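Long-range contacts in peptidase S15/CocE/NonD (Thaumarchaeota archaeon SCGC AB-539-E09, PDB 4PF1), which is a serine aminopeptidase of the alpha/beta-hydrolase fold that probably removes residues from the N-terminal end of peptides: residues W191-F197 and P263-W269; H198-F202 and D531-Y537; G498-D502 and N587-F591; W503-I507 and Y555-L559. All coordinates share one frame; numbering follows the deposited sequence.

Contact 1 of 4, residues W191-F197 and P263-W269; sequences WMGDDWF and PSYDSFW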
loop_
_atom_site.group_PDB
_atom_site.type_symbol
_atom_site.label_atom_id
_atom_site.label_comp_id
_atom_site.label_asym_id
_atom_site.label_seq_id
_atom_site.Cartn_x
_atom_site.Cartn_y
_atom_site.Cartn_z
ATOM N N TRP A 191 6.354 31.622 22.069
ATOM C CA TRP A 191 7.632 32.212 21.670
ATOM C C TRP A 191 8.805 31.343 22.121
ATOM O O TRP A 191 9.729 31.113 21.336
ATOM C CB TRP A 191 7.770 33.630 22.242
ATOM C CG TRP A 191 8.857 34.452 21.608
ATOM C CD1 TRP A 191 8.703 35.414 20.655
ATOM C CD2 TRP A 191 10.257 34.411 21.916
ATOM N NE1 TRP A 191 9.921 35.972 20.345
ATOM C CE2 TRP A 191 10.892 35.376 21.103
ATOM C CE3 TRP A 191 11.043 33.643 22.794
ATOM C CZ2 TRP A 191 12.272 35.607 21.156
ATOM C CZ3 TRP A 191 12.409 33.861 22.831
ATOM C CH2 TRP A 191 13.010 34.834 22.023
ATOM N N MET A 192 8.799 30.902 23.401
ATOM C CA MET A 192 9.898 30.113 23.963
ATOM C C MET A 192 10.099 28.782 23.240
ATOM O O MET A 192 11.235 28.455 22.903
ATOM C CB MET A 192 9.722 29.880 25.473
ATOM C CG MET A 192 10.231 31.036 26.335
ATOM S SD MET A 192 11.971 31.507 26.066
ATOM C CE MET A 192 12.807 29.998 26.571
ATOM N N GLY A 193 9.024 28.037 22.987
ATOM C CA GLY A 193 9.181 26.759 22.296
ATOM C C GLY A 193 7.936 25.994 21.905
ATOM O O GLY A 193 8.007 24.776 21.715
ATOM N N ASP A 194 6.798 26.676 21.736
ATOM C CA ASP A 194 5.604 25.952 21.331
ATOM C C ASP A 194 5.285 26.161 19.824
ATOM O O ASP A 194 6.048 25.677 18.991
ATOM C CB ASP A 194 4.405 26.233 22.254
ATOM C CG ASP A 194 4.471 25.489 23.591
ATOM O OD1 ASP A 194 5.063 24.383 23.632
ATOM O OD2 ASP A 194 3.923 26.004 24.587
ATOM N N ASP A 195 4.175 26.831 19.473
ATOM C CA ASP A 195 3.706 26.909 18.081
ATOM C C ASP A 195 4.326 27.979 17.173
ATOM O O ASP A 195 4.566 27.682 16.003
ATOM C CB ASP A 195 2.185 27.087 18.043
ATOM C CG ASP A 195 1.435 25.877 18.542
ATOM O OD1 ASP A 195 1.428 24.851 17.834
ATOM O OD2 ASP A 195 0.854 25.958 19.636
ATOM N N TRP A 196 4.454 29.228 17.642
ATOM C CA TRP A 196 4.853 30.348 16.776
ATOM C C TRP A 196 6.372 30.508 16.630
ATOM O O TRP A 196 6.839 30.758 15.521
ATOM C CB TRP A 196 4.203 31.666 17.245
ATOM C CG TRP A 196 2.818 31.497 17.821
ATOM C CD1 TRP A 196 2.406 31.840 19.075
ATOM C CD2 TRP A 196 1.691 30.867 17.186
ATOM N NE1 TRP A 196 1.095 31.465 19.265
ATOM C CE2 TRP A 196 0.633 30.861 18.121
ATOM C CE3 TRP A 196 1.479 30.292 15.919
ATOM C CZ2 TRP A 196 -0.637 30.362 17.808
ATOM C CZ3 TRP A 196 0.234 29.752 15.629
ATOM C CH2 TRP A 196 -0.806 29.790 16.568
ATOM N N PHE A 197 7.130 30.388 17.731
ATOM C CA PHE A 197 8.595 30.490 17.719
ATOM C C PHE A 197 9.228 29.436 18.629
ATOM O O PHE A 197 8.606 29.011 19.604
ATOM C CB PHE A 197 9.079 31.888 18.197
ATOM C CG PHE A 197 8.548 33.128 17.515
ATOM C CD1 PHE A 197 7.296 33.641 17.845
ATOM C CD2 PHE A 197 9.364 33.885 16.683
ATOM C CE1 PHE A 197 6.830 34.823 17.265
ATOM C CE2 PHE A 197 8.895 35.068 16.098
ATOM C CZ PHE A 197 7.633 35.530 16.395
ATOM N N PRO A 263 8.589 40.473 17.384
ATOM C CA PRO A 263 9.471 39.337 17.034
ATOM C C PRO A 263 10.294 38.830 18.231
ATOM O O PRO A 263 10.624 37.645 18.283
ATOM C CB PRO A 263 10.373 39.911 15.939
ATOM C CG PRO A 263 10.412 41.376 16.205
ATOM C CD PRO A 263 9.086 41.745 16.812
ATOM N N SER A 264 10.608 39.722 19.192
ATOM C CA SER A 264 11.382 39.385 20.391
ATOM C C SER A 264 10.463 39.035 21.577
ATOM O O SER A 264 9.281 39.386 21.570
ATOM C CB SER A 264 12.313 40.534 20.766
ATOM O OG SER A 264 11.600 41.618 21.338
ATOM N N TYR A 265 11.022 38.359 22.599
ATOM C CA TYR A 265 10.308 37.937 23.810
ATOM C C TYR A 265 10.067 39.147 24.730
ATOM O O TYR A 265 10.584 39.192 25.850
ATOM C CB TYR A 265 11.114 36.830 24.531
ATOM C CG TYR A 265 10.343 36.036 25.567
ATOM C CD1 TYR A 265 9.221 35.291 25.212
ATOM C CD2 TYR A 265 10.792 35.950 26.882
ATOM C CE1 TYR A 265 8.531 34.528 26.151
ATOM C CE2 TYR A 265 10.110 35.189 27.831
ATOM C CZ TYR A 265 8.980 34.478 27.460
ATOM O OH TYR A 265 8.302 33.725 28.387
ATOM N N ASP A 266 9.277 40.131 24.246
ATOM C CA ASP A 266 8.980 41.355 24.990
ATOM C C ASP A 266 7.807 41.146 25.964
ATOM O O ASP A 266 7.409 40.001 26.204
ATOM C CB ASP A 266 8.705 42.536 24.027
ATOM C CG ASP A 266 7.632 42.310 22.968
ATOM O OD1 ASP A 266 6.765 41.431 23.173
ATOM O OD2 ASP A 266 7.635 43.041 21.959
ATOM N N SER A 267 7.260 42.254 26.524
ATOM C CA SER A 267 6.152 42.242 27.487
ATOM C C SER A 267 4.930 41.471 26.969
ATOM O O SER A 267 4.256 40.820 27.761
ATOM C CB SER A 267 5.745 43.666 27.853
ATOM O OG SER A 267 5.234 44.367 26.729
ATOM N N PHE A 268 4.655 41.536 25.641
ATOM C CA PHE A 268 3.518 40.858 25.004
ATOM C C PHE A 268 3.572 39.335 25.206
ATOM O O PHE A 268 2.538 38.719 25.481
ATOM C CB PHE A 268 3.458 41.194 23.496
ATOM C CG PHE A 268 2.405 40.441 22.712
ATOM C CD1 PHE A 268 1.076 40.848 22.730
ATOM C CD2 PHE A 268 2.748 39.340 21.934
ATOM C CE1 PHE A 268 0.102 40.150 22.008
ATOM C CE2 PHE A 268 1.774 38.641 21.212
ATOM C CZ PHE A 268 0.460 39.056 21.247
ATOM N N TRP A 269 4.763 38.733 25.041
ATOM C CA TRP A 269 4.942 37.289 25.167
ATOM C C TRP A 269 5.198 36.867 26.613
ATOM O O TRP A 269 4.724 35.808 27.027
ATOM C CB TRP A 269 6.080 36.805 24.259
ATOM C CG TRP A 269 5.803 36.961 22.792
ATOM C CD1 TRP A 269 6.456 37.778 21.917
ATOM C CD2 TRP A 269 4.807 36.264 22.025
ATOM N NE1 TRP A 269 5.929 37.637 20.653
ATOM C CE2 TRP A 269 4.923 36.706 20.688
ATOM C CE3 TRP A 269 3.843 35.287 22.335
ATOM C CZ2 TRP A 269 4.099 36.221 19.664
ATOM C CZ3 TRP A 269 3.025 34.808 21.319
ATOM C CH2 TRP A 269 3.152 35.277 20.004
#

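Contact 2 of 4, residues H198-F202 and D531-Y537; sequences HMGAF and DIFRGRY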
loop_
_atom_site.group_PDB
_atom_site.type_symbol
_atom_site.label_atom_id
_atom_site.label_comp_id
_atom_site.label_asym_id
_atom_site.label_seq_id
_atom_site.Cartn_x
_atom_site.Cartn_y
_atom_site.Cartn_z
ATOM N N HIS A 198 10.492 29.068 18.340
ATOM C CA HIS A 198 11.327 28.222 19.190
ATOM C C HIS A 198 12.588 29.001 19.497
ATOM O O HIS A 198 13.434 29.176 18.616
ATOM C CB HIS A 198 11.641 26.864 18.536
ATOM C CG HIS A 198 10.544 25.853 18.665
ATOM N ND1 HIS A 198 10.821 24.509 18.790
ATOM C CD2 HIS A 198 9.201 26.021 18.640
ATOM C CE1 HIS A 198 9.646 23.903 18.838
ATOM N NE2 HIS A 198 8.644 24.772 18.744
ATOM N N MET A 199 12.656 29.575 20.716
ATOM C CA MET A 199 13.765 30.416 21.194
ATOM C C MET A 199 14.107 31.551 20.175
ATOM O O MET A 199 15.280 31.813 19.890
ATOM C CB MET A 199 15.004 29.559 21.546
ATOM C CG MET A 199 14.839 28.785 22.848
ATOM S SD MET A 199 16.170 27.597 23.179
ATOM C CE MET A 199 15.611 26.188 22.198
ATOM N N GLY A 200 13.061 32.188 19.640
ATOM C CA GLY A 200 13.194 33.304 18.706
ATOM C C GLY A 200 13.067 32.990 17.227
ATOM O O GLY A 200 12.826 33.899 16.427
ATOM N N ALA A 201 13.267 31.717 16.841
ATOM C CA ALA A 201 13.175 31.298 15.442
ATOM C C ALA A 201 11.707 31.128 15.047
ATOM O O ALA A 201 11.008 30.296 15.620
ATOM C CB ALA A 201 13.949 30.009 15.229
ATOM N N PHE A 202 11.232 31.956 14.097
ATOM C CA PHE A 202 9.832 31.999 13.665
ATOM C C PHE A 202 9.396 30.779 12.841
ATOM O O PHE A 202 10.002 30.473 11.812
ATOM C CB PHE A 202 9.552 33.288 12.874
ATOM C CG PHE A 202 8.104 33.493 12.475
ATOM C CD1 PHE A 202 7.082 33.388 13.418
ATOM C CD2 PHE A 202 7.766 33.830 11.171
ATOM C CE1 PHE A 202 5.747 33.588 13.051
ATOM C CE2 PHE A 202 6.431 34.047 10.812
ATOM C CZ PHE A 202 5.431 33.917 11.752
ATOM N N ASP A 531 16.237 21.017 18.724
ATOM C CA ASP A 531 15.665 22.358 18.756
ATOM C C ASP A 531 16.585 23.376 18.090
ATOM O O ASP A 531 17.690 23.038 17.659
ATOM C CB ASP A 531 15.281 22.801 20.181
ATOM C CG ASP A 531 13.894 23.434 20.227
ATOM O OD1 ASP A 531 13.538 24.158 19.265
ATOM O OD2 ASP A 531 13.156 23.173 21.195
ATOM N N ILE A 532 16.095 24.614 17.961
ATOM C CA ILE A 532 16.782 25.714 17.283
ATOM C C ILE A 532 16.852 26.943 18.197
ATOM O O ILE A 532 15.935 27.191 18.984
ATOM C CB ILE A 532 16.052 26.028 15.930
ATOM C CG1 ILE A 532 16.735 27.182 15.137
ATOM C CG2 ILE A 532 14.544 26.281 16.137
ATOM C CD1 ILE A 532 16.255 27.353 13.676
ATOM N N PHE A 533 17.940 27.712 18.077
ATOM C CA PHE A 533 18.125 28.942 18.832
ATOM C C PHE A 533 18.448 30.084 17.871
ATOM O O PHE A 533 19.384 29.969 17.078
ATOM C CB PHE A 533 19.248 28.773 19.881
ATOM C CG PHE A 533 19.327 29.877 20.915
ATOM C CD1 PHE A 533 19.829 31.132 20.582
ATOM C CD2 PHE A 533 18.946 29.647 22.231
ATOM C CE1 PHE A 533 19.889 32.154 21.533
ATOM C CE2 PHE A 533 19.032 30.661 23.186
ATOM C CZ PHE A 533 19.498 31.911 22.831
ATOM N N ARG A 534 17.690 31.193 17.947
ATOM C CA ARG A 534 17.966 32.372 17.124
ATOM C C ARG A 534 19.010 33.221 17.850
ATOM O O ARG A 534 18.723 33.798 18.903
ATOM C CB ARG A 534 16.682 33.160 16.811
ATOM C CG ARG A 534 16.886 34.247 15.755
ATOM C CD ARG A 534 15.708 34.349 14.814
ATOM N NE ARG A 534 15.783 33.368 13.729
ATOM C CZ ARG A 534 14.851 33.223 12.792
ATOM N NH1 ARG A 534 13.760 33.979 12.806
ATOM N NH2 ARG A 534 14.997 32.312 11.839
ATOM N N GLY A 535 20.230 33.213 17.303
ATOM C CA GLY A 535 21.431 33.837 17.860
ATOM C C GLY A 535 21.349 35.276 18.322
ATOM O O GLY A 535 22.096 35.667 19.223
ATOM N N ARG A 536 20.456 36.081 17.715
ATOM C CA ARG A 536 20.276 37.491 18.090
ATOM C C ARG A 536 19.755 37.636 19.553
ATOM O O ARG A 536 19.870 38.717 20.133
ATOM C CB ARG A 536 19.334 38.208 17.099
ATOM C CG ARG A 536 17.882 37.731 17.173
ATOM C CD ARG A 536 17.096 37.983 15.902
ATOM N NE ARG A 536 16.572 39.346 15.824
ATOM C CZ ARG A 536 17.055 40.285 15.016
ATOM N NH1 ARG A 536 16.516 41.495 15.001
ATOM N NH2 ARG A 536 18.079 40.019 14.214
ATOM N N TYR A 537 19.214 36.538 20.143
ATOM C CA TYR A 537 18.686 36.535 21.514
ATOM C C TYR A 537 19.627 35.780 22.489
ATOM O O TYR A 537 19.174 35.301 23.532
ATOM C CB TYR A 537 17.261 35.927 21.547
ATOM C CG TYR A 537 16.321 36.525 20.524
ATOM C CD1 TYR A 537 15.906 37.852 20.619
ATOM C CD2 TYR A 537 15.851 35.770 19.455
ATOM C CE1 TYR A 537 15.067 38.419 19.661
ATOM C CE2 TYR A 537 15.000 36.321 18.498
ATOM C CZ TYR A 537 14.610 37.646 18.605
ATOM O OH TYR A 537 13.786 38.195 17.652
HETATM O O HOH W 1 12.285 36.431 16.409
#

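Contact 3 of 4, residues G498-D502 and N587-F591; sequences GSDAD and NPQTF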
loop_
_atom_site.group_PDB
_atom_site.type_symbol
_atom_site.label_atom_id
_atom_site.label_comp_id
_atom_site.label_asym_id
_atom_site.label_seq_id
_atom_site.Cartn_x
_atom_site.Cartn_y
_atom_site.Cartn_z
ATOM N N GLY A 498 29.391 36.153 10.280
ATOM C CA GLY A 498 28.277 37.092 10.165
ATOM C C GLY A 498 27.928 37.793 11.469
ATOM O O GLY A 498 28.634 37.631 12.470
ATOM N N SER A 499 26.836 38.591 11.467
ATOM C CA SER A 499 26.394 39.350 12.651
ATOM C C SER A 499 25.098 38.783 13.265
ATOM O O SER A 499 24.594 39.322 14.254
ATOM C CB SER A 499 26.232 40.834 12.330
ATOM O OG SER A 499 25.735 41.065 11.024
ATOM N N ASP A 500 24.590 37.678 12.695
ATOM C CA ASP A 500 23.426 36.942 13.203
ATOM C C ASP A 500 23.521 35.490 12.732
ATOM O O ASP A 500 24.228 35.213 11.761
ATOM C CB ASP A 500 22.092 37.593 12.765
ATOM C CG ASP A 500 20.900 37.273 13.671
ATOM O OD1 ASP A 500 20.991 36.303 14.463
ATOM O OD2 ASP A 500 19.874 37.973 13.570
ATOM N N ALA A 501 22.875 34.553 13.464
ATOM C CA ALA A 501 22.914 33.123 13.133
ATOM C C ALA A 501 21.867 32.338 13.876
ATOM O O ALA A 501 21.532 32.674 15.005
ATOM C CB ALA A 501 24.289 32.540 13.457
ATOM N N ASP A 502 21.385 31.260 13.253
ATOM C CA ASP A 502 20.503 30.273 13.867
ATOM C C ASP A 502 21.329 29.042 14.150
ATOM O O ASP A 502 22.186 28.691 13.336
ATOM C CB ASP A 502 19.323 29.923 12.940
ATOM C CG ASP A 502 18.163 30.894 12.984
ATOM O OD1 ASP A 502 18.153 31.768 13.874
ATOM O OD2 ASP A 502 17.272 30.787 12.121
ATOM N N ASN A 587 17.606 32.739 8.791
ATOM C CA ASN A 587 18.322 33.819 9.433
ATOM C C ASN A 587 19.168 34.483 8.337
ATOM O O ASN A 587 19.847 33.768 7.590
ATOM C CB ASN A 587 19.185 33.309 10.591
ATOM C CG ASN A 587 19.717 34.414 11.471
ATOM O OD1 ASN A 587 20.494 35.274 11.039
ATOM N ND2 ASN A 587 19.311 34.413 12.729
ATOM N N PRO A 588 19.093 35.826 8.163
ATOM C CA PRO A 588 19.875 36.470 7.085
ATOM C C PRO A 588 21.387 36.298 7.245
ATOM O O PRO A 588 22.118 36.357 6.257
ATOM C CB PRO A 588 19.473 37.949 7.185
ATOM C CG PRO A 588 18.200 37.956 7.973
ATOM C CD PRO A 588 18.307 36.817 8.924
ATOM N N GLN A 589 21.845 36.054 8.492
ATOM C CA GLN A 589 23.247 35.862 8.892
ATOM C C GLN A 589 24.012 37.212 8.899
ATOM O O GLN A 589 25.222 37.251 9.113
ATOM C CB GLN A 589 23.956 34.750 8.088
ATOM C CG GLN A 589 23.251 33.401 8.287
ATOM C CD GLN A 589 23.913 32.190 7.690
ATOM O OE1 GLN A 589 23.636 31.065 8.106
ATOM N NE2 GLN A 589 24.728 32.364 6.658
ATOM N N THR A 590 23.258 38.313 8.743
ATOM C CA THR A 590 23.676 39.699 8.962
ATOM C C THR A 590 22.591 40.284 9.847
ATOM O O THR A 590 21.422 39.925 9.670
ATOM C CB THR A 590 23.913 40.502 7.657
ATOM O OG1 THR A 590 22.677 40.751 6.993
ATOM C CG2 THR A 590 24.924 39.852 6.721
ATOM N N PHE A 591 22.952 41.115 10.837
ATOM C CA PHE A 591 21.959 41.662 11.763
ATOM C C PHE A 591 21.035 42.691 11.099
ATOM O O PHE A 591 21.504 43.672 10.515
ATOM C CB PHE A 591 22.621 42.272 13.010
ATOM C CG PHE A 591 21.630 42.702 14.071
ATOM C CD1 PHE A 591 21.053 41.769 14.926
ATOM C CD2 PHE A 591 21.255 44.034 14.198
ATOM C CE1 PHE A 591 20.130 42.164 15.899
ATOM C CE2 PHE A 591 20.326 44.428 15.167
ATOM C CZ PHE A 591 19.771 43.491 16.012
HETATM O O HOH W 2 19.408 39.476 11.415
HETATM O O HOH W 3 21.808 30.973 10.382
#

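Contact 4 of 4, residues W503-I507 and Y555-L559; sequences WVVKI and YRIPL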
loop_
_atom_site.group_PDB
_atom_site.type_symbol
_atom_site.label_atom_id
_atom_site.label_comp_id
_atom_site.label_asym_id
_atom_site.label_seq_id
_atom_site.Cartn_x
_atom_site.Cartn_y
_atom_site.Cartn_z
ATOM N N TRP A 503 21.121 28.402 15.304
ATOM C CA TRP A 503 21.868 27.198 15.631
ATOM C C TRP A 503 20.899 26.070 15.957
ATOM O O TRP A 503 20.140 26.158 16.925
ATOM C CB TRP A 503 22.866 27.441 16.782
ATOM C CG TRP A 503 23.861 28.538 16.513
ATOM C CD1 TRP A 503 23.802 29.824 16.961
ATOM C CD2 TRP A 503 25.051 28.445 15.714
ATOM N NE1 TRP A 503 24.890 30.536 16.510
ATOM C CE2 TRP A 503 25.672 29.715 15.740
ATOM C CE3 TRP A 503 25.671 27.402 15.001
ATOM C CZ2 TRP A 503 26.879 29.974 15.074
ATOM C CZ3 TRP A 503 26.867 27.658 14.341
ATOM C CH2 TRP A 503 27.451 28.934 14.369
ATOM N N VAL A 504 20.885 25.041 15.098
ATOM C CA VAL A 504 20.040 23.854 15.252
ATOM C C VAL A 504 20.882 22.747 15.882
ATOM O O VAL A 504 21.945 22.416 15.354
ATOM C CB VAL A 504 19.427 23.393 13.895
ATOM C CG1 VAL A 504 18.535 22.166 14.075
ATOM C CG2 VAL A 504 18.666 24.519 13.209
ATOM N N VAL A 505 20.427 22.195 17.015
ATOM C CA VAL A 505 21.125 21.100 17.682
ATOM C C VAL A 505 20.200 19.888 17.696
ATOM O O VAL A 505 19.067 19.992 18.161
ATOM C CB VAL A 505 21.628 21.472 19.114
ATOM C CG1 VAL A 505 22.328 20.284 19.778
ATOM C CG2 VAL A 505 22.560 22.683 19.077
ATOM N N LYS A 506 20.679 18.743 17.167
ATOM C CA LYS A 506 19.892 17.506 17.129
ATOM C C LYS A 506 20.566 16.381 17.896
ATOM O O LYS A 506 21.767 16.155 17.715
ATOM C CB LYS A 506 19.671 17.025 15.687
ATOM C CG LYS A 506 19.185 18.054 14.692
ATOM C CD LYS A 506 19.045 17.376 13.343
ATOM C CE LYS A 506 19.059 18.340 12.204
ATOM N NZ LYS A 506 19.390 17.659 10.922
ATOM N N ILE A 507 19.792 15.636 18.706
ATOM C CA ILE A 507 20.263 14.417 19.374
ATOM C C ILE A 507 19.646 13.256 18.613
ATOM O O ILE A 507 18.436 13.256 18.368
ATOM C CB ILE A 507 19.951 14.374 20.902
ATOM C CG1 ILE A 507 20.822 15.388 21.666
ATOM C CG2 ILE A 507 20.133 12.941 21.475
ATOM C CD1 ILE A 507 20.360 15.660 23.032
ATOM N N TYR A 555 26.420 29.631 23.880
ATOM C CA TYR A 555 24.970 29.499 23.747
ATOM C C TYR A 555 24.456 28.411 24.676
ATOM O O TYR A 555 25.084 27.357 24.798
ATOM C CB TYR A 555 24.579 29.148 22.294
ATOM C CG TYR A 555 24.990 30.182 21.273
ATOM C CD1 TYR A 555 26.266 30.169 20.714
ATOM C CD2 TYR A 555 24.094 31.152 20.835
ATOM C CE1 TYR A 555 26.652 31.124 19.775
ATOM C CE2 TYR A 555 24.462 32.096 19.880
ATOM C CZ TYR A 555 25.748 32.088 19.365
ATOM O OH TYR A 555 26.117 33.015 18.428
ATOM N N ARG A 556 23.321 28.659 25.329
ATOM C CA ARG A 556 22.663 27.668 26.171
ATOM C C ARG A 556 21.379 27.275 25.469
ATOM O O ARG A 556 20.486 28.111 25.318
ATOM C CB ARG A 556 22.402 28.210 27.588
ATOM C CG ARG A 556 22.303 27.108 28.641
ATOM C CD ARG A 556 21.788 27.630 29.970
ATOM N NE ARG A 556 20.376 27.304 30.170
ATOM C CZ ARG A 556 19.938 26.313 30.943
ATOM N NH1 ARG A 556 20.798 25.557 31.615
ATOM N NH2 ARG A 556 18.638 26.079 31.059
ATOM N N ILE A 557 21.329 26.049 24.924
ATOM C CA ILE A 557 20.168 25.596 24.160
ATOM C C ILE A 557 19.518 24.378 24.846
ATOM O O ILE A 557 19.942 23.238 24.617
ATOM C CB ILE A 557 20.512 25.314 22.657
ATOM C CG1 ILE A 557 21.335 26.465 22.030
ATOM C CG2 ILE A 557 19.238 25.049 21.839
ATOM C CD1 ILE A 557 22.174 26.058 20.799
ATOM N N PRO A 558 18.484 24.603 25.696
ATOM C CA PRO A 558 17.770 23.461 26.291
ATOM C C PRO A 558 17.017 22.715 25.195
ATOM O O PRO A 558 16.463 23.350 24.296
ATOM C CB PRO A 558 16.818 24.109 27.313
ATOM C CG PRO A 558 17.209 25.575 27.372
ATOM C CD PRO A 558 17.845 25.883 26.057
ATOM N N LEU A 559 17.069 21.380 25.216
ATOM C CA LEU A 559 16.464 20.573 24.162
ATOM C C LEU A 559 15.234 19.800 24.667
ATOM O O LEU A 559 15.105 19.596 25.874
ATOM C CB LEU A 559 17.518 19.609 23.577
ATOM C CG LEU A 559 18.704 20.280 22.856
ATOM C CD1 LEU A 559 19.884 19.340 22.756
ATOM C CD2 LEU A 559 18.305 20.792 21.473
#

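Contact 1 of 4, residues W191-F197 and P263-W269
The carbonyl oxygen of Pro263 takes the indole N-H of Trp191, with NE1 2.7 Å from O. The bond is fairly straight, 164° at the hydrogen. The oxygen lies close to the indole plane, but the N-H comes from above the carbonyl plane. With chi1 at -165° the indole of Trp191 swings opposite the backbone N and crosses to 263-269. There it enters an aromatic cluster with Trp196, Phe197, Tyr265 and Trp269. Tyr265 CB sits over the indole face, 3.4 Å from the centroid of its six-membered ring. Phe197 CB lies over the opposite face. Trp191 CD1 reaches over a face of Trp269, 3.5 Å from its CD1, and Phe268 lies over the other face of that ring. Phe197 turns an edge toward Trp269 in an offset edge-to-face pair, planes at 74°. Met192 SD stands over the Tyr265 ring, 4.4 Å from its centroid, a Met-aromatic contact. A leucine in place of Trp191 would probably leave Pro263 O without this donor and open a gap between Tyr265 and Trp269. Tyr265 OH bonds to Asp189, and Trp269 NE1 to the carbonyl of His262. The cluster joins the loop after strand 178-184 to the start of helix 267-270, and Leu259 of helix 254-261 packs on Trp196, Phe197 and Trp269.

Contact 2 of 4, residues H198-F202 and D531-Y537
The type I' beta turn His198-Ala201 sets its backbone against the end of strand 525-534, where Arg534 N donates to Met199 O at 3.2 Å. This tight hairpin, between strands 197-198 and 201-202, brings the S15 peptidase region against the C-terminal non-catalytic region. Gly200 has positive phi, and a side chain on it would collide with the Tyr537 ring and press on Arg534 CB. At one end His198 ND1 donates to Asp531 OD1 at 2.8 Å. The oxygen lies near the imidazole plane and is met on its syn side. Its anti lone pair takes Ile532 N, so two N-H groups fix the carboxylate. His198 NE2 bonds to Asp194 O, which holds the ring from its other nitrogen. Met199 lies along the strand. Its SD comes 3.6 Å from Phe533 CD2, oblique to the ring, and the bend at chi3 (-83°) lays CE 3.4 Å from Ile532 O. Ala201 CB meets Ile532 CD1 at 3.8 Å. The Arg534 guanidinium lies flat against the turn, with Ala201 CA over the centre of one face. It is held there by salt bridges to Asp502 and Asp585. At the far end Tyr537 CE2 reaches Gly200 CA at 3.5 Å. A water bridges the two residues, donating to Gly200 O and accepting from Tyr537 OH, each at 2.6 Å.

Contact 3 of 4, residues G498-D502 and N587-F591
Gly498 packs its CA on the backbone of 587-591, where an Asx turn begins at Asn587 in the C-terminal non-catalytic region. This CA makes a C-H...O contact to Gln589 O at 3.2 Å, and a side chain there would collide with that oxygen. Ser499 N donates to the same oxygen from above the carbonyl plane. The hydroxyl of Ser499 accepts from Phe591 N, with OG 2.8 Å from N. OG stands between the backbone N and the carbonyl carbon of its own residue (chi1 36°), facing 587-591. Asp500 extends its carboxylate across Asn587, planes 84° apart. Its OD1 takes Asn587 ND2 at 3.1 Å from above the carboxylate plane, and Ala501 N from the same face. Its OD2 forms a salt bridge with Arg536, and a water links OD2 to Thr590 O. Asp502, whose other oxygen has an arginine partner, receives a bond from the same ND2 at OD1, so the Asn587 amide nitrogen is shared between two carboxylates. Their negative charge probably polarises the amide. The other end of the amide closes the Asx turn: Asn587 OD1 accepts from Gln589 N at 3.0 Å, in the carbonyl plane on a lone pair.

Contact 4 of 4, residues W503-I507 and Y555-L559
Two beta sheets of the C-terminal non-catalytic region face each other here, strand 502-510 from one and strand 553-558 from the other. The axes of the short strand segments 503-507 and 555-558 come within 9.1 Å, at 47° between their directions. At this distance side chains make the contact. Trp503, Val505 and Ile507 point across from one strand. Tyr555, Ile557 and Leu559 point back from the other side. Trp503 meets Tyr555 edge-to-face: the indole edge is turned to the phenol face, with planes at 54° and the five-membered ring centroid 4.4 Å from that of Tyr555. Trp503 NE1 comes 3.4 Å from Tyr555 CZ, and CD1 lies over the ring near its rim. Trp503 CG is anti to the carbonyl carbon (chi1 -58°), which sends the indole toward 555-559; the turn about chi2 puts the NE1-CD1 edge foremost. A serine in place of Tyr555 would probably leave the indole edge without its aromatic face and open a gap beside Trp503. Further along, Ile557 CD1 touches Val505 CG2 at 3.8 Å. Leu559 works with both methyls. Its CD1 meets Ile507 CD1 at 3.7 Å, and its CD2 lies 3.5 Å from the Val505 carbonyl oxygen. The contact thus runs from an aromatic pair at Trp503 to purely aliphatic packing at Ile507. Leu492 and Ala494 of strand 489-496 pack on Trp503, and Ile620 of strand 606-625 packs on Val505 and Ile507. Strand 525-534, paired beside 502-510, adds Phe533 against Ile557.

All four contacts are largely buried. Contacts 1 and 3 include partly exposed residues, contact 3 lying farthest from the chain centre; the touching residues of contacts 2 and 4 are all buried. Contact 1 is within the S15 peptidase region, contacts 3 and 4 within the C-terminal region, and contact 2 spans the two. Contacts 2 and 4 use neighbouring strands of one sheet, 525-534 and 502-510. Backbone links join contact 1 to contact 2 (Met192 O, Met199 N) and contact 2 to contact 3 (Gly535 N, Ala501 O). Aromatic rings dominate contact 1, aliphatic groups with one aromatic pair fill contact 4, and loop contact 3 relies on hydrogen bonds and carboxylates. Contact 2 combines a His-carboxylate bond, an arginine and apolar contacts.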